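Local coordinates for protein cyclic UMP-AMP synthase (Rhodothermus marinus SG0.5JP17-172, PDB 6E0L) that synthesises the cyclic dinucleotide 3',3'-cUAMP from UTP and ATP as a second messenger of CBASS antiphage defence, at residues A[61-66]-A[126-131]; A[22-27]-A[43-48]; A[6-11]-A[190-195]. All coordinates share one frame; numbering follows the deposited sequence.

In the fold
Interactions 1 and 2 share one sheet and form the floor of the active site: strand 42-46 pairs with strand 61-68, the centres of the two interactions are about 6 Å apart, and both touch the bound ATP and UTP analogues. The Tyr44 O to Val64 N distance of 2.7 Å marks a probable backbone hydrogen bond that joins them. Interaction 3, with its centre about 26 Å from that of interaction 1 and 25 Å from that of interaction 2, lies in the helical lobe. It reaches the same site through Lys194, whose NZ bonds to O1G of the ATP analogue and packs 3.7 Å from Ser48 CB. The triphosphate is thus held between sheet and helices.

Interaction 1: residues A[61-66]-A[126-131]; sequences VDVVVQ and LPADVV. With MG (magnesium ion), chain B; APC (diphosphomethylphosphonic acid adenosyl ester), chain C; 2KH (5'-O-[(S)-hydroxy{[(S)-hydroxy(phosphonooxy)phosphoryl]amino}phosphoryl]uridine), chain D.
The carboxylates of Asp62 and Asp129 are the flat groups here, carried by paired residues on one side of the sheet, the side that also bears Val64, Val131 and the two nucleotides. Asp62 OD1 lies 4.0 Å from Asp129 CB, and the two carboxylates have different partners. With CG anti to the carbonyl carbon (chi1 -58°), Asp62 directs OD2 to the magnesium ion at 2.1 Å. Three oxygens of the ATP analogue, one from each phosphorus, and two waters complete six ligands. OD1 takes a weak hydrogen bond from O2' of the UTP analogue and another from one of the metal-bound waters. Asp129 is also an established magnesium ligand, yet in this state its OD2 stands 6.6 Å from the ion, and its OD1 forms a salt bridge with Lys120. On this same side, Val131 turns CG2 to the uracil, 3.2 Å from O2 of the UTP analogue.

Beneath these groups, strands 61-66 and 127-131 run parallel. Val61, Val63 and Val65 bond through their backbones to Pro127, Asp129 and Val131; the shortest link, Asp129 N to Val61 O, measures 2.7 Å. Asp129 O in turn accepts Val63 N, so the backbone of the acidic residue is held on both its polar atoms. On the other side of the sheet the contact is aliphatic: Val65 CG2 meets Val130 CG1 at 3.5 Å, and Val61 CG2 crosses Leu126 CD1 at 3.7 Å, next to helix 18-32.

This is the acidic centre of a nucleotidyltransferase. Parallel pairing fixes the spacing of the two aspartates: Asp62 OD1 and Asp129 OD2 are 4.3 Å apart, with Asp60 close by as well. The magnesium ion on Asp62 and Lys120 on Asp129 offset the clustered carboxylates.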
# COMPACT_ATOMS: atom_id res chain seq x y z
N VAL A 61 -8.94 5.85 4.92
CA VAL A 61 -8.61 6.14 3.53
C VAL A 61 -7.16 6.59 3.48
O VAL A 61 -6.74 7.46 4.26
CB VAL A 61 -9.57 7.19 2.96
CG1 VAL A 61 -9.25 7.48 1.50
CG2 VAL A 61 -11.02 6.67 3.13
N ASP A 62 -6.38 5.98 2.60
CA ASP A 62 -4.97 6.29 2.43
C ASP A 62 -4.78 7.32 1.31
O ASP A 62 -4.98 6.99 0.13
CB ASP A 62 -4.27 4.98 2.15
CG ASP A 62 -4.49 3.97 3.28
OD1 ASP A 62 -4.26 4.30 4.46
OD2 ASP A 62 -4.95 2.84 2.98
N VAL A 63 -4.44 8.56 1.65
CA VAL A 63 -4.33 9.63 0.66
C VAL A 63 -2.87 10.05 0.54
O VAL A 63 -2.17 10.23 1.54
CB VAL A 63 -5.22 10.83 1.04
CG1 VAL A 63 -5.12 11.93 -0.02
CG2 VAL A 63 -6.65 10.38 1.21
N VAL A 64 -2.42 10.27 -0.70
CA VAL A 64 -1.07 10.75 -0.96
C VAL A 64 -1.16 12.18 -1.48
O VAL A 64 -1.89 12.45 -2.44
CB VAL A 64 -0.34 9.86 -1.98
CG1 VAL A 64 1.10 10.36 -2.16
CG2 VAL A 64 -0.34 8.39 -1.54
N VAL A 65 -0.42 13.08 -0.84
CA VAL A 65 -0.31 14.47 -1.25
C VAL A 65 1.14 14.68 -1.67
O VAL A 65 2.05 14.72 -0.83
CB VAL A 65 -0.73 15.44 -0.13
CG1 VAL A 65 -0.45 16.89 -0.54
CG2 VAL A 65 -2.21 15.28 0.18
N GLN A 66 1.39 14.79 -2.97
CA GLN A 66 2.74 14.66 -3.50
C GLN A 66 3.13 15.94 -4.21
O GLN A 66 2.47 16.35 -5.17
CB GLN A 66 2.84 13.49 -4.47
CG GLN A 66 4.19 13.38 -5.16
CD GLN A 66 4.33 12.11 -5.96
OE1 GLN A 66 3.91 11.04 -5.54
NE2 GLN A 66 4.95 12.23 -7.12
N LEU A 126 -14.90 9.52 5.90
CA LEU A 126 -14.07 8.62 6.67
C LEU A 126 -12.80 9.30 7.15
O LEU A 126 -12.41 10.36 6.65
CB LEU A 126 -13.70 7.40 5.81
CG LEU A 126 -14.78 6.35 5.54
CD1 LEU A 126 -14.36 5.49 4.34
CD2 LEU A 126 -15.08 5.52 6.77
N PRO A 127 -12.11 8.71 8.13
CA PRO A 127 -10.79 9.23 8.49
C PRO A 127 -9.82 9.01 7.35
O PRO A 127 -9.86 7.99 6.66
CB PRO A 127 -10.39 8.38 9.71
CG PRO A 127 -11.70 7.73 10.20
CD PRO A 127 -12.52 7.56 8.97
N ALA A 128 -8.94 9.98 7.15
CA ALA A 128 -7.94 9.94 6.10
C ALA A 128 -6.55 9.90 6.71
O ALA A 128 -6.25 10.65 7.65
CB ALA A 128 -8.06 11.15 5.16
N ASP A 129 -5.69 9.04 6.16
CA ASP A 129 -4.28 9.00 6.52
C ASP A 129 -3.53 9.64 5.36
O ASP A 129 -3.45 9.06 4.27
CB ASP A 129 -3.80 7.56 6.72
CG ASP A 129 -4.11 7.01 8.11
OD1 ASP A 129 -3.38 7.35 9.06
OD2 ASP A 129 -5.08 6.23 8.25
N VAL A 130 -3.04 10.85 5.57
CA VAL A 130 -2.54 11.66 4.47
C VAL A 130 -1.02 11.60 4.53
O VAL A 130 -0.40 12.17 5.43
CB VAL A 130 -3.06 13.10 4.57
CG1 VAL A 130 -2.54 13.96 3.42
CG2 VAL A 130 -4.57 13.09 4.57
N VAL A 131 -0.40 11.02 3.51
CA VAL A 131 1.05 11.00 3.41
C VAL A 131 1.52 12.22 2.63
O VAL A 131 1.15 12.40 1.47
CB VAL A 131 1.55 9.70 2.75
CG1 VAL A 131 3.05 9.76 2.56
CG2 VAL A 131 1.22 8.53 3.60
MG MG B . -5.48 1.14 4.05
PG APC C . -6.31 -2.14 4.51
O1G APC C . -7.51 -2.41 3.65
O2G APC C . -6.25 -3.05 5.71
O3G APC C . -6.28 -0.70 4.94
PB APC C . -4.10 -1.38 2.75
O1B APC C . -4.82 -0.06 2.74
O2B APC C . -4.00 -1.92 1.34
O3B APC C . -5.00 -2.46 3.58
PA APC C . -2.30 0.13 4.73
O1A APC C . -3.64 0.78 4.97
O2A APC C . -1.64 -0.26 6.04
C3A APC C . -2.44 -1.31 3.57
O5' APC C . -1.32 1.23 3.98
C5' APC C . -1.86 1.82 2.83
C4' APC C . -0.74 2.12 1.81
O4' APC C . 0.28 2.68 2.42
C3' APC C . -0.18 0.81 1.20
O3' APC C . -0.94 0.33 0.15
C2' APC C . 1.20 1.33 0.71
O2' APC C . 0.96 2.06 -0.59
C1' APC C . 1.61 2.12 1.68
N9 APC C . 2.26 1.33 2.68
C8 APC C . 1.82 0.86 3.86
N7 APC C . 2.80 0.15 4.42
C5 APC C . 3.86 0.21 3.60
C6 APC C . 5.11 -0.35 3.72
N6 APC C . 5.72 -1.17 4.75
N1 APC C . 6.01 -0.16 2.77
C2 APC C . 5.68 0.58 1.67
N3 APC C . 4.44 1.12 1.54
C4 APC C . 3.53 0.93 2.52
PA 2KH D . 2.01 2.65 10.19
O1A 2KH D . 0.74 2.29 10.95
O2A 2KH D . 2.66 1.40 9.64
N3A 2KH D . 3.13 3.45 11.20
O5' 2KH D . 1.66 3.67 8.93
PB 2KH D . 2.59 4.21 12.63
O1B 2KH D . 3.63 4.01 13.72
O2B 2KH D . 1.25 3.63 13.07
O3B 2KH D . 2.44 5.83 12.32
PG 2KH D . 1.05 6.73 12.33
O1G 2KH D . 0.95 7.51 13.64
O2G 2KH D . -0.13 5.79 12.21
O3G 2KH D . 1.09 7.70 11.16
C5' 2KH D . 0.69 4.68 9.11
C4' 2KH D . 0.25 5.17 7.73
O4' 2KH D . 1.30 5.63 7.08
C1' 2KH D . 1.13 5.25 5.53
C2' 2KH D . 0.05 4.41 5.44
O2' 2KH D . -1.14 5.13 4.87
C3' 2KH D . -0.25 3.96 6.86
O3' 2KH D . -1.57 3.75 7.06
N1 2KH D . 2.36 4.69 5.09
C6 2KH D . 3.15 3.88 6.01
C2 2KH D . 2.89 4.93 3.71
O2 2KH D . 2.28 5.58 2.94
N3 2KH D . 4.20 4.34 3.29
C4 2KH D . 4.99 3.53 4.21
O4 2KH D . 6.03 3.07 3.87
C5 2KH D . 4.46 3.29 5.59
O HOH W 1 -6.25 2.22 5.67
O HOH W 2 -7.40 1.59 2.98

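Interaction 2: residues A[22-27]-A[43-48]; sequences KTHESI and VYLQGS. With APC (diphosphomethylphosphonic acid adenosyl ester), chain C; 2KH (5'-O-[(S)-hydroxy{[(S)-hydroxy(phosphonooxy)phosphoryl]amino}phosphoryl]uridine), chain D.
In the nucleotidyltransferase fold, a helix packs against the strand that runs into the glycine-serine motif of the nucleotide site; here His24 and Ile27 of helix 22-27 meet Val43 and Leu45 of that strand, while Gly47 and Ser48 form the motif. The helix and strand segments run nearly antiparallel, at 151°.

His24 makes the largest share of the contact. Its CG is anti to the backbone N (chi1 175°), which extends the imidazole across the strand. Leu45 N lies over one face of the ring, offset toward its rim, and Val43 O sits at the edge in the ring plane, where NE2 donates a long, weak hydrogen bond of 3.4 Å. The same carbonyl also receives Arg28. Leu45 CD2 lies 3.5 Å from His24 CB, and its CG and CD2 pack against the imidazole. Farther along the helix, the Ile27 and Val43 side chains cross at about a right angle, CG2 to CG1 4.2 Å; beyond it, Ile27 reaches Ala128 and Val130 of the central sheet.

At its far end the strand becomes binding site. Gly47 CA approaches O3' of the ATP analogue at 3.3 Å; O1B of the analogue lies where a side chain would go, and the positive phi also suits glycine. Just after it, Ser48 grips the triphosphate with two groups: its N donates to O1B of the ATP analogue, and its OG bonds O1G at 2.7 Å. The amide of Gln46 bridges both substrates: OE1 accepts O2' of the ATP analogue at 2.6 Å, and NE2 donates to O2 of the uracil at 2.9 Å.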
# COMPACT_ATOMS: atom_id res chain seq x y z
N LYS A 22 -15.54 10.00 -1.53
CA LYS A 22 -15.85 11.32 -1.01
C LYS A 22 -14.81 11.79 -0.00
O LYS A 22 -14.56 12.99 0.10
CB LYS A 22 -17.26 11.38 -0.42
CG LYS A 22 -18.33 11.04 -1.42
CD LYS A 22 -18.20 12.00 -2.60
CE LYS A 22 -19.51 12.69 -2.95
NZ LYS A 22 -19.50 13.23 -4.34
N THR A 23 -14.19 10.86 0.73
CA THR A 23 -13.10 11.26 1.61
C THR A 23 -11.95 11.86 0.81
O THR A 23 -11.42 12.92 1.14
CB THR A 23 -12.60 10.04 2.39
OG1 THR A 23 -13.68 9.45 3.10
CG2 THR A 23 -11.52 10.44 3.38
N HIS A 24 -11.57 11.18 -0.28
CA HIS A 24 -10.55 11.66 -1.21
C HIS A 24 -10.93 13.02 -1.79
O HIS A 24 -10.13 13.95 -1.83
CB HIS A 24 -10.35 10.62 -2.30
CG HIS A 24 -9.41 11.04 -3.39
ND1 HIS A 24 -9.47 10.51 -4.65
CD2 HIS A 24 -8.38 11.92 -3.39
CE1 HIS A 24 -8.52 11.06 -5.40
NE2 HIS A 24 -7.85 11.92 -4.65
N GLU A 25 -12.17 13.14 -2.27
CA GLU A 25 -12.65 14.38 -2.86
C GLU A 25 -12.64 15.51 -1.83
O GLU A 25 -12.34 16.66 -2.17
CB GLU A 25 -14.07 14.13 -3.37
CG GLU A 25 -14.86 15.30 -3.88
CD GLU A 25 -16.21 14.85 -4.46
OE1 GLU A 25 -17.21 15.57 -4.25
OE2 GLU A 25 -16.28 13.76 -5.08
N SER A 26 -12.91 15.18 -0.57
CA SER A 26 -12.88 16.17 0.50
C SER A 26 -11.47 16.71 0.72
O SER A 26 -11.27 17.93 0.77
CB SER A 26 -13.45 15.56 1.78
OG SER A 26 -13.45 16.49 2.84
N ILE A 27 -10.48 15.81 0.85
CA ILE A 27 -9.08 16.22 0.99
C ILE A 27 -8.65 17.08 -0.18
O ILE A 27 -8.08 18.17 -0.01
CB ILE A 27 -8.15 14.99 1.10
CG1 ILE A 27 -8.47 14.10 2.32
CG2 ILE A 27 -6.71 15.42 1.10
CD1 ILE A 27 -8.17 14.75 3.66
N VAL A 43 -2.94 15.03 -5.58
CA VAL A 43 -3.63 14.30 -4.53
C VAL A 43 -4.23 13.05 -5.14
O VAL A 43 -5.06 13.15 -6.05
CB VAL A 43 -4.73 15.14 -3.86
CG1 VAL A 43 -5.31 14.39 -2.67
CG2 VAL A 43 -4.19 16.49 -3.42
N TYR A 44 -3.81 11.89 -4.67
CA TYR A 44 -4.35 10.64 -5.18
C TYR A 44 -4.47 9.66 -4.04
O TYR A 44 -3.89 9.85 -2.97
CB TYR A 44 -3.52 10.10 -6.35
CG TYR A 44 -2.08 9.81 -6.08
CD1 TYR A 44 -1.12 10.82 -6.23
CD2 TYR A 44 -1.64 8.54 -5.76
CE1 TYR A 44 0.22 10.57 -6.02
CE2 TYR A 44 -0.29 8.28 -5.55
CZ TYR A 44 0.63 9.29 -5.67
OH TYR A 44 1.97 9.04 -5.47
N LEU A 45 -5.24 8.60 -4.27
CA LEU A 45 -5.41 7.58 -3.25
C LEU A 45 -4.36 6.51 -3.42
O LEU A 45 -3.91 6.23 -4.53
CB LEU A 45 -6.77 6.89 -3.33
CG LEU A 45 -8.10 7.53 -3.03
CD1 LEU A 45 -9.11 6.41 -2.94
CD2 LEU A 45 -7.98 8.18 -1.68
N GLN A 46 -4.01 5.88 -2.31
CA GLN A 46 -3.23 4.66 -2.37
C GLN A 46 -3.95 3.67 -1.47
O GLN A 46 -5.03 3.98 -0.97
CB GLN A 46 -1.80 4.94 -1.88
CG GLN A 46 -1.71 5.28 -0.40
CD GLN A 46 -0.28 5.31 0.08
OE1 GLN A 46 0.58 4.64 -0.48
NE2 GLN A 46 -0.04 5.98 1.19
N GLY A 47 -3.36 2.52 -1.19
CA GLY A 47 -3.97 1.59 -0.24
C GLY A 47 -5.13 0.82 -0.85
O GLY A 47 -5.37 0.84 -2.07
N SER A 48 -5.91 0.19 0.03
CA SER A 48 -6.90 -0.80 -0.40
C SER A 48 -7.98 -0.17 -1.27
O SER A 48 -8.48 -0.82 -2.20
CB SER A 48 -7.47 -1.54 0.81
OG SER A 48 -8.20 -0.69 1.65
PG APC C . -6.31 -2.14 4.51
O1G APC C . -7.51 -2.41 3.65
O2G APC C . -6.25 -3.05 5.71
O3G APC C . -6.28 -0.70 4.94
PB APC C . -4.10 -1.38 2.75
O1B APC C . -4.82 -0.06 2.74
O2B APC C . -4.00 -1.92 1.34
O3B APC C . -5.00 -2.46 3.58
PA APC C . -2.30 0.13 4.73
O1A APC C . -3.64 0.78 4.97
O2A APC C . -1.64 -0.26 6.04
C3A APC C . -2.44 -1.31 3.57
O5' APC C . -1.32 1.23 3.98
C5' APC C . -1.86 1.82 2.83
C4' APC C . -0.74 2.12 1.81
O4' APC C . 0.28 2.68 2.42
C3' APC C . -0.18 0.81 1.20
O3' APC C . -0.94 0.33 0.15
C2' APC C . 1.20 1.33 0.71
O2' APC C . 0.96 2.06 -0.59
C1' APC C . 1.61 2.12 1.68
N9 APC C . 2.26 1.33 2.68
C8 APC C . 1.82 0.86 3.86
N7 APC C . 2.80 0.15 4.42
C5 APC C . 3.86 0.21 3.60
C6 APC C . 5.11 -0.35 3.72
N6 APC C . 5.72 -1.17 4.75
N1 APC C . 6.01 -0.16 2.77
C2 APC C . 5.68 0.58 1.67
N3 APC C . 4.44 1.12 1.54
C4 APC C . 3.53 0.93 2.52
PA 2KH D . 2.01 2.65 10.19
O1A 2KH D . 0.74 2.29 10.95
O2A 2KH D . 2.66 1.40 9.64
N3A 2KH D . 3.13 3.45 11.20
O5' 2KH D . 1.66 3.67 8.93
PB 2KH D . 2.59 4.21 12.63
O1B 2KH D . 3.63 4.01 13.72
O2B 2KH D . 1.25 3.63 13.07
O3B 2KH D . 2.44 5.83 12.32
PG 2KH D . 1.05 6.73 12.33
O1G 2KH D . 0.95 7.51 13.64
O2G 2KH D . -0.13 5.79 12.21
O3G 2KH D . 1.09 7.70 11.16
C5' 2KH D . 0.69 4.68 9.11
C4' 2KH D . 0.25 5.17 7.73
O4' 2KH D . 1.30 5.63 7.08
C1' 2KH D . 1.13 5.25 5.53
C2' 2KH D . 0.05 4.41 5.44
O2' 2KH D . -1.14 5.13 4.87
C3' 2KH D . -0.25 3.96 6.86
O3' 2KH D . -1.57 3.75 7.06
N1 2KH D . 2.36 4.69 5.09
C6 2KH D . 3.15 3.88 6.01
C2 2KH D . 2.89 4.93 3.71
O2 2KH D . 2.28 5.58 2.94
N3 2KH D . 4.20 4.34 3.29
C4 2KH D . 4.99 3.53 4.21
O4 2KH D . 6.03 3.07 3.87
C5 2KH D . 4.46 3.29 5.59

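Interaction 3: residues A[6-11]-A[190-195]; sequences SQLERW and IRMFKN. With APC (diphosphomethylphosphonic acid adenosyl ester), chain C.
Trp11 and Asn195 make the tight part of this contact, where the last turn of the N-terminal helix 5-11 meets helix 186-202. The amide of Asn195 donates through ND2 to Trp11 O at 2.7 Å, almost straight at the hydrogen (174°). The acceptor lies in the amide plane, whereas the donor is tilted from the plane of the tryptophan carbonyl. Asn195 CB rests against the indole, 3.6 Å from Trp11 CD1, and the Asn195 backbone carbonyl lies over that face. On the opposite face, toward the rim, is Gln7 NE2. The indole is therefore enclosed between its own helix and the partner helix.

Next to it the packing is apolar. With chi1 near 180°, Met192 reaches out toward the N-terminal helix, and its SD comes 3.9 Å from Leu8 CD2. The backbones approach closely here, Trp11 CA and Met192 CA being 4.5 Å apart, and the segment axes cross at 102°.

Away from this patch the contact thins out. Ser6 and Arg10 lie on the surface of the protein, and the guanidinium of Arg10 folds back along its own helix, with NH2 making a weak bond to Gln7 OE1. Arg191, at the margin, sends its guanidinium to the backbone carbonyls of Ser12 and Ser52.

Around the contact, Leu8 and Met192 both reach Phe231 in helix 231-244, Leu8 and Trp11 also touch helix 269-285 at Trp283 and Leu282, and Tyr199 meets the indole. From another side of helix 186-202, Lys194 contacts helix 212-220 and donates through NZ to O1G of the ATP analogue at 3.0 Å, so the helix crossed by the N-terminal one also borders the triphosphate site beside the sheet.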
# COMPACT_ATOMS: atom_id res chain seq x y z
N SER A 6 -18.80 -21.01 -1.58
CA SER A 6 -19.63 -19.86 -1.28
C SER A 6 -19.05 -19.05 -0.14
O SER A 6 -19.17 -17.82 -0.12
CB SER A 6 -21.04 -20.33 -0.95
OG SER A 6 -21.00 -21.24 0.14
N GLN A 7 -18.41 -19.72 0.82
CA GLN A 7 -17.73 -18.98 1.88
C GLN A 7 -16.54 -18.20 1.33
O GLN A 7 -16.33 -17.03 1.68
CB GLN A 7 -17.30 -19.93 2.99
CG GLN A 7 -16.57 -19.23 4.11
CD GLN A 7 -17.44 -18.21 4.80
OE1 GLN A 7 -18.27 -18.57 5.62
NE2 GLN A 7 -17.23 -16.94 4.49
N LEU A 8 -15.73 -18.84 0.51
CA LEU A 8 -14.61 -18.15 -0.12
C LEU A 8 -15.10 -17.01 -1.01
O LEU A 8 -14.46 -15.95 -1.09
CB LEU A 8 -13.74 -19.12 -0.89
CG LEU A 8 -13.13 -20.22 -0.05
CD1 LEU A 8 -12.39 -21.20 -0.94
CD2 LEU A 8 -12.15 -19.55 0.94
N GLU A 9 -16.20 -17.24 -1.72
CA GLU A 9 -16.74 -16.20 -2.60
C GLU A 9 -17.21 -15.00 -1.79
O GLU A 9 -16.94 -13.85 -2.16
CB GLU A 9 -17.87 -16.79 -3.45
CG GLU A 9 -18.30 -15.98 -4.67
CD GLU A 9 -19.21 -14.80 -4.35
OE1 GLU A 9 -19.96 -14.88 -3.34
OE2 GLU A 9 -19.19 -13.79 -5.10
N ARG A 10 -17.88 -15.25 -0.66
CA ARG A 10 -18.26 -14.16 0.23
C ARG A 10 -17.04 -13.39 0.71
O ARG A 10 -17.03 -12.15 0.74
CB ARG A 10 -19.04 -14.74 1.43
CG ARG A 10 -20.37 -14.10 1.73
CD ARG A 10 -21.42 -15.15 2.06
NE ARG A 10 -20.96 -16.09 3.07
CZ ARG A 10 -21.31 -17.37 3.11
NH1 ARG A 10 -22.13 -17.87 2.19
NH2 ARG A 10 -20.85 -18.16 4.06
N TRP A 11 -15.98 -14.11 1.08
CA TRP A 11 -14.76 -13.45 1.51
C TRP A 11 -14.12 -12.63 0.40
O TRP A 11 -13.34 -11.72 0.70
CB TRP A 11 -13.77 -14.48 2.05
CG TRP A 11 -14.09 -14.96 3.43
CD1 TRP A 11 -14.92 -14.36 4.34
CD2 TRP A 11 -13.52 -16.09 4.09
NE1 TRP A 11 -14.93 -15.06 5.51
CE2 TRP A 11 -14.08 -16.12 5.39
CE3 TRP A 11 -12.61 -17.08 3.72
CZ2 TRP A 11 -13.75 -17.12 6.31
CZ3 TRP A 11 -12.29 -18.06 4.64
CH2 TRP A 11 -12.86 -18.08 5.91
N ILE A 190 -6.97 -11.45 -3.33
CA ILE A 190 -6.41 -10.67 -2.23
C ILE A 190 -7.46 -10.48 -1.13
O ILE A 190 -7.21 -10.74 0.05
CB ILE A 190 -5.90 -9.32 -2.75
CG1 ILE A 190 -4.67 -9.52 -3.63
CG2 ILE A 190 -5.62 -8.38 -1.58
CD1 ILE A 190 -4.21 -8.26 -4.35
N ARG A 191 -8.67 -10.08 -1.53
CA ARG A 191 -9.72 -9.82 -0.55
C ARG A 191 -10.14 -11.10 0.17
O ARG A 191 -10.39 -11.09 1.39
CB ARG A 191 -10.92 -9.15 -1.23
CG ARG A 191 -10.57 -7.80 -1.85
CD ARG A 191 -11.79 -7.00 -2.33
NE ARG A 191 -12.60 -7.79 -3.24
CZ ARG A 191 -12.61 -7.60 -4.56
NH1 ARG A 191 -11.88 -6.63 -5.12
NH2 ARG A 191 -13.39 -8.36 -5.33
N MET A 192 -10.22 -12.22 -0.56
CA MET A 192 -10.52 -13.52 0.05
C MET A 192 -9.52 -13.83 1.16
O MET A 192 -9.90 -14.22 2.28
CB MET A 192 -10.48 -14.61 -1.01
CG MET A 192 -10.73 -15.99 -0.46
SD MET A 192 -10.36 -17.31 -1.66
CE MET A 192 -8.58 -17.21 -1.74
N PHE A 193 -8.22 -13.69 0.88
CA PHE A 193 -7.21 -13.98 1.89
C PHE A 193 -7.24 -12.96 3.02
O PHE A 193 -7.01 -13.31 4.18
CB PHE A 193 -5.82 -14.08 1.27
CG PHE A 193 -5.55 -15.39 0.59
CD1 PHE A 193 -5.55 -16.56 1.34
CD2 PHE A 193 -5.34 -15.47 -0.77
CE1 PHE A 193 -5.32 -17.80 0.74
CE2 PHE A 193 -5.12 -16.70 -1.39
CZ PHE A 193 -5.10 -17.87 -0.62
N LYS A 194 -7.49 -11.68 2.70
CA LYS A 194 -7.65 -10.67 3.73
C LYS A 194 -8.80 -11.02 4.67
O LYS A 194 -8.65 -10.94 5.89
CB LYS A 194 -7.88 -9.30 3.09
CG LYS A 194 -6.59 -8.71 2.60
CD LYS A 194 -6.69 -7.35 1.91
CE LYS A 194 -7.00 -6.23 2.86
NZ LYS A 194 -7.49 -5.04 2.11
N ASN A 195 -9.95 -11.41 4.11
CA ASN A 195 -11.08 -11.79 4.95
C ASN A 195 -10.83 -13.10 5.70
O ASN A 195 -11.26 -13.24 6.84
CB ASN A 195 -12.34 -11.90 4.10
CG ASN A 195 -13.17 -10.62 4.11
OD1 ASN A 195 -13.37 -10.02 5.15
ND2 ASN A 195 -13.68 -10.22 2.94
PG APC C . -6.31 -2.14 4.51
O1G APC C . -7.51 -2.41 3.65
O2G APC C . -6.25 -3.05 5.71
O3G APC C . -6.28 -0.70 4.94
PB APC C . -4.10 -1.38 2.75
O1B APC C . -4.82 -0.06 2.74
O2B APC C . -4.00 -1.92 1.34
O3B APC C . -5.00 -2.46 3.58
PA APC C . -2.30 0.13 4.73
O1A APC C . -3.64 0.78 4.97
O2A APC C . -1.64 -0.26 6.04
C3A APC C . -2.44 -1.31 3.57
O5' APC C . -1.32 1.23 3.98
C5' APC C . -1.86 1.82 2.83
C4' APC C . -0.74 2.12 1.81
O4' APC C . 0.28 2.68 2.42
C3' APC C . -0.18 0.81 1.20
O3' APC C . -0.94 0.33 0.15
C2' APC C . 1.20 1.33 0.71
O2' APC C . 0.96 2.06 -0.59
C1' APC C . 1.61 2.12 1.68
N9 APC C . 2.26 1.33 2.68
C8 APC C . 1.82 0.86 3.86
N7 APC C . 2.80 0.15 4.42
C5 APC C . 3.86 0.21 3.60
C6 APC C . 5.11 -0.35 3.72
N6 APC C . 5.72 -1.17 4.75
N1 APC C . 6.01 -0.16 2.77
C2 APC C . 5.68 0.58 1.67
N3 APC C . 4.44 1.12 1.54
C4 APC C . 3.53 0.93 2.52